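PDB 6X1X: mbGIPC protein from Monosiga brevicollis, which probably serves as a signalling adaptor of the GIPC family, its PDZ domain, the part present here, binding short peptide segments of partner proteins. Local coordinates for residues T8-K13 and E81-C86; H52-N57 and I85-K90. All coordinates share one frame; numbering follows the deposited sequence.

Contact 1 of 2, residues T8-K13 and E81-C86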
loop_
_atom_site.group_PDB
_atom_site.type_symbol
_atom_site.label_atom_id
_atom_site.label_comp_id
_atom_site.label_asym_id
_atom_site.label_seq_id
_atom_site.Cartn_x
_atom_site.Cartn_y
_atom_site.Cartn_z
ATOM N N THR A 8 3.698 -8.914 -3.384
ATOM C CA THR A 8 2.615 -8.635 -4.318
ATOM C C THR A 8 1.285 -8.753 -3.588
ATOM O O THR A 8 0.980 -9.795 -2.994
ATOM C CB THR A 8 2.648 -9.602 -5.498
ATOM O OG1 THR A 8 3.842 -9.381 -6.255
ATOM C CG2 THR A 8 1.435 -9.376 -6.394
ATOM N N VAL A 9 0.490 -7.695 -3.654
ATOM C CA VAL A 9 -0.808 -7.620 -3.003
ATOM C C VAL A 9 -1.843 -7.531 -4.120
ATOM O O VAL A 9 -1.747 -6.653 -4.984
ATOM C CB VAL A 9 -0.873 -6.390 -2.084
ATOM C CG1 VAL A 9 -2.222 -6.244 -1.480
ATOM C CG2 VAL A 9 0.182 -6.497 -0.990
ATOM N N LYS A 10 -2.805 -8.452 -4.141
ATOM C CA LYS A 10 -3.875 -8.439 -5.134
ATOM C C LYS A 10 -5.198 -8.367 -4.396
ATOM O O LYS A 10 -5.521 -9.271 -3.619
ATOM C CB LYS A 10 -3.836 -9.672 -6.035
ATOM C CG LYS A 10 -4.808 -9.587 -7.192
ATOM C CD LYS A 10 -4.379 -10.470 -8.357
ATOM C CE LYS A 10 -5.316 -11.651 -8.535
ATOM N NZ LYS A 10 -5.100 -12.357 -9.837
ATOM N N VAL A 11 -5.967 -7.310 -4.669
ATOM C CA VAL A 11 -7.042 -6.838 -3.801
ATOM C C VAL A 11 -8.247 -6.519 -4.666
ATOM O O VAL A 11 -8.104 -5.975 -5.763
ATOM C CB VAL A 11 -6.609 -5.562 -3.042
ATOM C CG1 VAL A 11 -7.727 -5.037 -2.182
ATOM C CG2 VAL A 11 -5.420 -5.842 -2.190
ATOM N N ILE A 12 -9.437 -6.816 -4.166
ATOM C CA ILE A 12 -10.671 -6.368 -4.802
ATOM C C ILE A 12 -11.151 -5.116 -4.083
ATOM O O ILE A 12 -11.388 -5.135 -2.869
ATOM C CB ILE A 12 -11.746 -7.461 -4.784
ATOM C CG1 ILE A 12 -11.293 -8.631 -5.656
ATOM C CG2 ILE A 12 -13.056 -6.899 -5.281
ATOM C CD1 ILE A 12 -12.326 -9.714 -5.817
ATOM N N LYS A 13 -11.308 -4.026 -4.829
ATOM C CA LYS A 13 -11.787 -2.775 -4.246
ATOM C C LYS A 13 -13.308 -2.828 -4.261
ATOM O O LYS A 13 -13.957 -2.333 -5.184
ATOM C CB LYS A 13 -11.242 -1.588 -5.025
ATOM C CG LYS A 13 -11.604 -0.255 -4.401
ATOM C CD LYS A 13 -10.981 0.906 -5.163
ATOM C CE LYS A 13 -11.455 2.228 -4.597
ATOM N NZ LYS A 13 -10.976 3.387 -5.397
ATOM N N GLU A 81 -10.419 -5.388 -9.423
ATOM C CA GLU A 81 -9.218 -5.893 -8.780
ATOM C C GLU A 81 -8.056 -4.972 -9.119
ATOM O O GLU A 81 -8.044 -4.308 -10.161
ATOM C CB GLU A 81 -8.895 -7.298 -9.289
ATOM C CG GLU A 81 -10.011 -8.309 -9.088
ATOM C CD GLU A 81 -9.670 -9.677 -9.649
ATOM O OE1 GLU A 81 -8.468 -9.969 -9.817
ATOM O OE2 GLU A 81 -10.607 -10.456 -9.927
ATOM N N PHE A 82 -7.084 -4.906 -8.216
ATOM C CA PHE A 82 -5.853 -4.185 -8.498
ATOM C C PHE A 82 -4.705 -4.911 -7.829
ATOM O O PHE A 82 -4.898 -5.707 -6.903
ATOM C CB PHE A 82 -5.912 -2.705 -8.080
ATOM C CG PHE A 82 -5.964 -2.480 -6.582
ATOM C CD1 PHE A 82 -7.166 -2.551 -5.898
ATOM C CD2 PHE A 82 -4.810 -2.170 -5.873
ATOM C CE1 PHE A 82 -7.210 -2.326 -4.525
ATOM C CE2 PHE A 82 -4.851 -1.940 -4.497
ATOM C CZ PHE A 82 -6.050 -2.022 -3.828
ATOM N N THR A 83 -3.498 -4.626 -8.308
ATOM C CA THR A 83 -2.280 -5.172 -7.734
ATOM C C THR A 83 -1.414 -4.036 -7.210
ATOM O O THR A 83 -1.373 -2.946 -7.784
ATOM C CB THR A 83 -1.522 -6.024 -8.758
ATOM O OG1 THR A 83 -2.312 -7.170 -9.096
ATOM C CG2 THR A 83 -0.192 -6.508 -8.202
ATOM N N MET A 84 -0.738 -4.289 -6.094
ATOM C CA MET A 84 0.117 -3.302 -5.465
ATOM C C MET A 84 1.361 -4.033 -5.002
ATOM O O MET A 84 1.260 -5.102 -4.390
ATOM C CB MET A 84 -0.624 -2.668 -4.285
ATOM C CG MET A 84 0.089 -1.505 -3.637
ATOM S SD MET A 84 -1.039 -0.634 -2.537
ATOM C CE MET A 84 -1.473 -1.927 -1.372
ATOM N N ILE A 85 2.526 -3.499 -5.338
ATOM C CA ILE A 85 3.787 -4.046 -4.866
ATOM C C ILE A 85 4.190 -3.241 -3.647
ATOM O O ILE A 85 4.349 -2.015 -3.726
ATOM C CB ILE A 85 4.872 -3.986 -5.950
ATOM C CG1 ILE A 85 4.399 -4.699 -7.216
ATOM C CG2 ILE A 85 6.156 -4.604 -5.432
ATOM C CD1 ILE A 85 4.104 -6.166 -7.021
ATOM N N CYS A 86 4.323 -3.924 -2.518
ATOM C CA CYS A 86 4.707 -3.312 -1.261
ATOM C C CYS A 86 6.081 -3.828 -0.864
ATOM O O CYS A 86 6.441 -4.973 -1.157
ATOM C CB CYS A 86 3.686 -3.632 -0.168
ATOM S SG CYS A 86 2.063 -2.889 -0.479
HETATM O O HOH W 1 -6.162 -10.806 -11.940
#

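Contact 2 of 2, residues H52-N57 and I85-K90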
loop_
_atom_site.group_PDB
_atom_site.type_symbol
_atom_site.label_atom_id
_atom_site.label_comp_id
_atom_site.label_asym_id
_atom_site.label_seq_id
_atom_site.Cartn_x
_atom_site.Cartn_y
_atom_site.Cartn_z
ATOM N N HIS A 52 6.202 0.254 2.300
ATOM C CA HIS A 52 6.249 1.251 1.245
ATOM C C HIS A 52 5.501 0.735 0.020
ATOM O O HIS A 52 5.491 -0.468 -0.265
ATOM C CB HIS A 52 7.699 1.597 0.900
ATOM C CG HIS A 52 8.366 2.468 1.923
ATOM N ND1 HIS A 52 8.963 1.962 3.059
ATOM C CD2 HIS A 52 8.504 3.814 1.994
ATOM C CE1 HIS A 52 9.454 2.957 3.777
ATOM N NE2 HIS A 52 9.185 4.092 3.155
ATOM N N ILE A 53 4.861 1.651 -0.700
ATOM C CA ILE A 53 4.110 1.307 -1.902
ATOM C C ILE A 53 5.014 1.576 -3.096
ATOM O O ILE A 53 5.260 2.730 -3.459
ATOM C CB ILE A 53 2.789 2.080 -1.987
ATOM C CG1 ILE A 53 1.925 1.741 -0.775
ATOM C CG2 ILE A 53 2.067 1.728 -3.289
ATOM C CD1 ILE A 53 0.674 2.591 -0.653
ATOM N N ALA A 54 5.505 0.512 -3.720
ATOM C CA ALA A 54 6.459 0.648 -4.812
ATOM C C ALA A 54 5.784 0.775 -6.168
ATOM O O ALA A 54 6.275 1.514 -7.031
ATOM C CB ALA A 54 7.415 -0.547 -4.827
ATOM N N LYS A 55 4.685 0.054 -6.374
ATOM C CA LYS A 55 3.976 0.054 -7.647
ATOM C C LYS A 55 2.498 -0.190 -7.398
ATOM O O LYS A 55 2.118 -0.869 -6.443
ATOM C CB LYS A 55 4.459 -1.053 -8.595
ATOM C CG LYS A 55 5.913 -0.978 -8.989
ATOM C CD LYS A 55 6.228 -1.863 -10.184
ATOM C CE LYS A 55 7.700 -1.738 -10.551
ATOM N NZ LYS A 55 8.069 -2.613 -11.696
ATOM N N ILE A 56 1.671 0.342 -8.293
ATOM C CA ILE A 56 0.263 -0.018 -8.386
ATOM C C ILE A 56 -0.007 -0.361 -9.837
ATOM O O ILE A 56 0.312 0.435 -10.727
ATOM C CB ILE A 56 -0.660 1.127 -7.936
ATOM C CG1 ILE A 56 -0.484 1.404 -6.446
ATOM C CG2 ILE A 56 -2.115 0.794 -8.270
ATOM C CD1 ILE A 56 -1.063 2.748 -6.035
ATOM N N ASN A 57 -0.551 -1.553 -10.079
ATOM C CA ASN A 57 -0.891 -1.991 -11.434
ATOM C C ASN A 57 0.275 -1.790 -12.402
ATOM O O ASN A 57 0.099 -1.345 -13.541
ATOM C CB ASN A 57 -2.166 -1.312 -11.930
ATOM C CG ASN A 57 -3.386 -1.785 -11.188
ATOM O OD1 ASN A 57 -3.448 -2.939 -10.771
ATOM N ND2 ASN A 57 -4.363 -0.900 -11.012
ATOM N N ILE A 85 2.526 -3.499 -5.338
ATOM C CA ILE A 85 3.787 -4.046 -4.866
ATOM C C ILE A 85 4.190 -3.241 -3.647
ATOM O O ILE A 85 4.349 -2.015 -3.726
ATOM C CB ILE A 85 4.872 -3.986 -5.950
ATOM C CG1 ILE A 85 4.399 -4.699 -7.216
ATOM C CG2 ILE A 85 6.156 -4.604 -5.432
ATOM C CD1 ILE A 85 4.104 -6.166 -7.021
ATOM N N CYS A 86 4.323 -3.924 -2.518
ATOM C CA CYS A 86 4.707 -3.312 -1.261
ATOM C C CYS A 86 6.081 -3.828 -0.864
ATOM O O CYS A 86 6.441 -4.973 -1.157
ATOM C CB CYS A 86 3.686 -3.632 -0.168
ATOM S SG CYS A 86 2.063 -2.889 -0.479
ATOM N N VAL A 87 6.863 -2.967 -0.220
ATOM C CA VAL A 87 8.209 -3.312 0.221
ATOM C C VAL A 87 8.288 -3.086 1.720
ATOM O O VAL A 87 7.979 -1.993 2.208
ATOM C CB VAL A 87 9.281 -2.490 -0.514
ATOM C CG1 VAL A 87 10.664 -2.908 -0.053
ATOM C CG2 VAL A 87 9.145 -2.664 -2.018
ATOM N N GLU A 88 8.685 -4.110 2.441
ATOM C CA GLU A 88 8.790 -3.998 3.885
ATOM C C GLU A 88 10.091 -3.298 4.258
ATOM O O GLU A 88 11.139 -3.575 3.667
ATOM C CB GLU A 88 8.793 -5.385 4.515
ATOM C CG GLU A 88 7.593 -6.229 4.173
ATOM C CD GLU A 88 7.468 -7.438 5.076
ATOM O OE1 GLU A 88 8.173 -7.480 6.109
ATOM O OE2 GLU A 88 6.665 -8.341 4.757
ATOM N N PRO A 89 10.070 -2.397 5.233
ATOM C CA PRO A 89 11.329 -1.834 5.727
ATOM C C PRO A 89 12.089 -2.871 6.541
ATOM O O PRO A 89 11.534 -3.864 7.016
ATOM C CB PRO A 89 10.870 -0.664 6.603
ATOM C CG PRO A 89 9.539 -1.078 7.082
ATOM C CD PRO A 89 8.906 -1.839 5.939
ATOM N N LYS A 90 13.389 -2.642 6.684
ATOM C CA LYS A 90 14.246 -3.543 7.449
ATOM C C LYS A 90 14.174 -3.127 8.908
ATOM O O LYS A 90 14.730 -2.093 9.296
ATOM C CB LYS A 90 15.679 -3.492 6.932
ATOM C CG LYS A 90 15.861 -4.132 5.563
ATOM C CD LYS A 90 17.275 -3.937 5.042
ATOM C CE LYS A 90 18.310 -4.505 6.000
ATOM N NZ LYS A 90 18.325 -5.993 6.006
#

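Contact 1 of 2, residues T8-K13 and E81-C86
V11 lies over one face of the F82 ring, its CB 4.0 Å from the ring centroid and 29° off the normal, a CH-pi contact, while K13 CB comes up obliquely beside F82 CE1. The pair belongs to the antiparallel pairing of strands 6-12 and 81-87, the first and last strands of the PDZ domain, one step from its I12-E81 end. F82 CG sits between its backbone N and carbonyl carbon (chi1 68°), which swings the ring under V11, so that the two side chains run side by side; F82 CE1 also meets V11 CG1 at 3.6 Å. I76, outside the two strands, touches the F82 side chain, and the ammonium of K13 leads away to the carbonyls of L73 and I76.

V9-M84 and V11-F82 are hydrogen-bonded pairs, each joined by two backbone bonds; V9 N to M84 O, at 2.8 Å, is one of them. V9, V11, F82 and M84 are buried on the inner face, where V9 also meets V44, V11 meets I40, and M84 meets M41, I53 and I56. The other face, bearing T8, K10, I12, E81, T83 and I85, is more open. E81 and T83 each have two conformers, so their side-chain contacts here, which belong to one of them, are tentative: I12 CG1 rests on E81 CG at 3.7 Å, the methyls of T8 and T83 meet, and a water accepts from K10 NZ and donates to E81 OE1. K10 bends at its third torsion (111°), bringing K10 NZ to 4.1 Å from E81 OE1, beyond salt-bridge range. At the far end, I85 CD1 packs against T8 OG1 at 3.3 Å.

Contact 2 of 2, residues H52-N57 and I85-K90
A classic beta bulge interrupts the antiparallel pairing of strands 52-56 and 81-87: A54 and K55 both face I85, and the register slips by one residue. The carbonyl of I85 receives two backbone donors, A54 N at 2.8 Å from I85 O and, weakly, K55 N at 3.4 Å, whereas I85 N returns a bond to K55 O. That last donor stands 33° out of the K55 carbonyl plane, so the bond is oblique. The helix-like backbone of A54 (psi -37°) makes room for the extra residue.

Before the bulge the pairing is regular. H52 and V87 form a hydrogen-bonded pair with two bonds, H52 N to V87 O and V87 N to H52 O, and H52 O also receives a CA-H...O contact from C86, whose CA lies 3.1 Å away. The imidazole of H52 presents an edge to V87 O near the ring plane, with H52 ND1 at 4.2 Å, while Y29 touches this side chain from a loop.

A54 CB nestles against V87 CG2 at 3.9 Å. V87 CG2 lies beside its own backbone N, opposite the carbonyl carbon, and is thereby the methyl that meets the alanine. Within the bulge, K55 CB packs on I85 CG1 at 3.9 Å before its extended chain leads away. The buried I53 belongs to the opposite face, with C86, and packs on V69 of helix 66-75. The one-residue slip at A54-K55, backed by that helix, is the classic beta bulge of an antiparallel strand pair in the PDZ fold.

Overall arrangement
Strand 81-87 is common to both contacts and lies between its two neighbours: contact 1 joins it to strand 6-12, contact 2 to strand 52-56, all in one antiparallel sheet. The contact centres are about 11 Å apart, and I85 and C86 belong to both. Along the chain, 8-13 comes first, 52-57 next, and the shared strand last, so the final strand is inserted between two earlier ones. M84 CG also packs on K55 O, and T83 O probably accepts a hydrogen bond from N57 N. In the order 6-12, 81-87, 52-56, 59-60, strand 81-87 is thus an inner strand, paired on both sides, that holds the N-terminal strand to the middle of the PDZ domain.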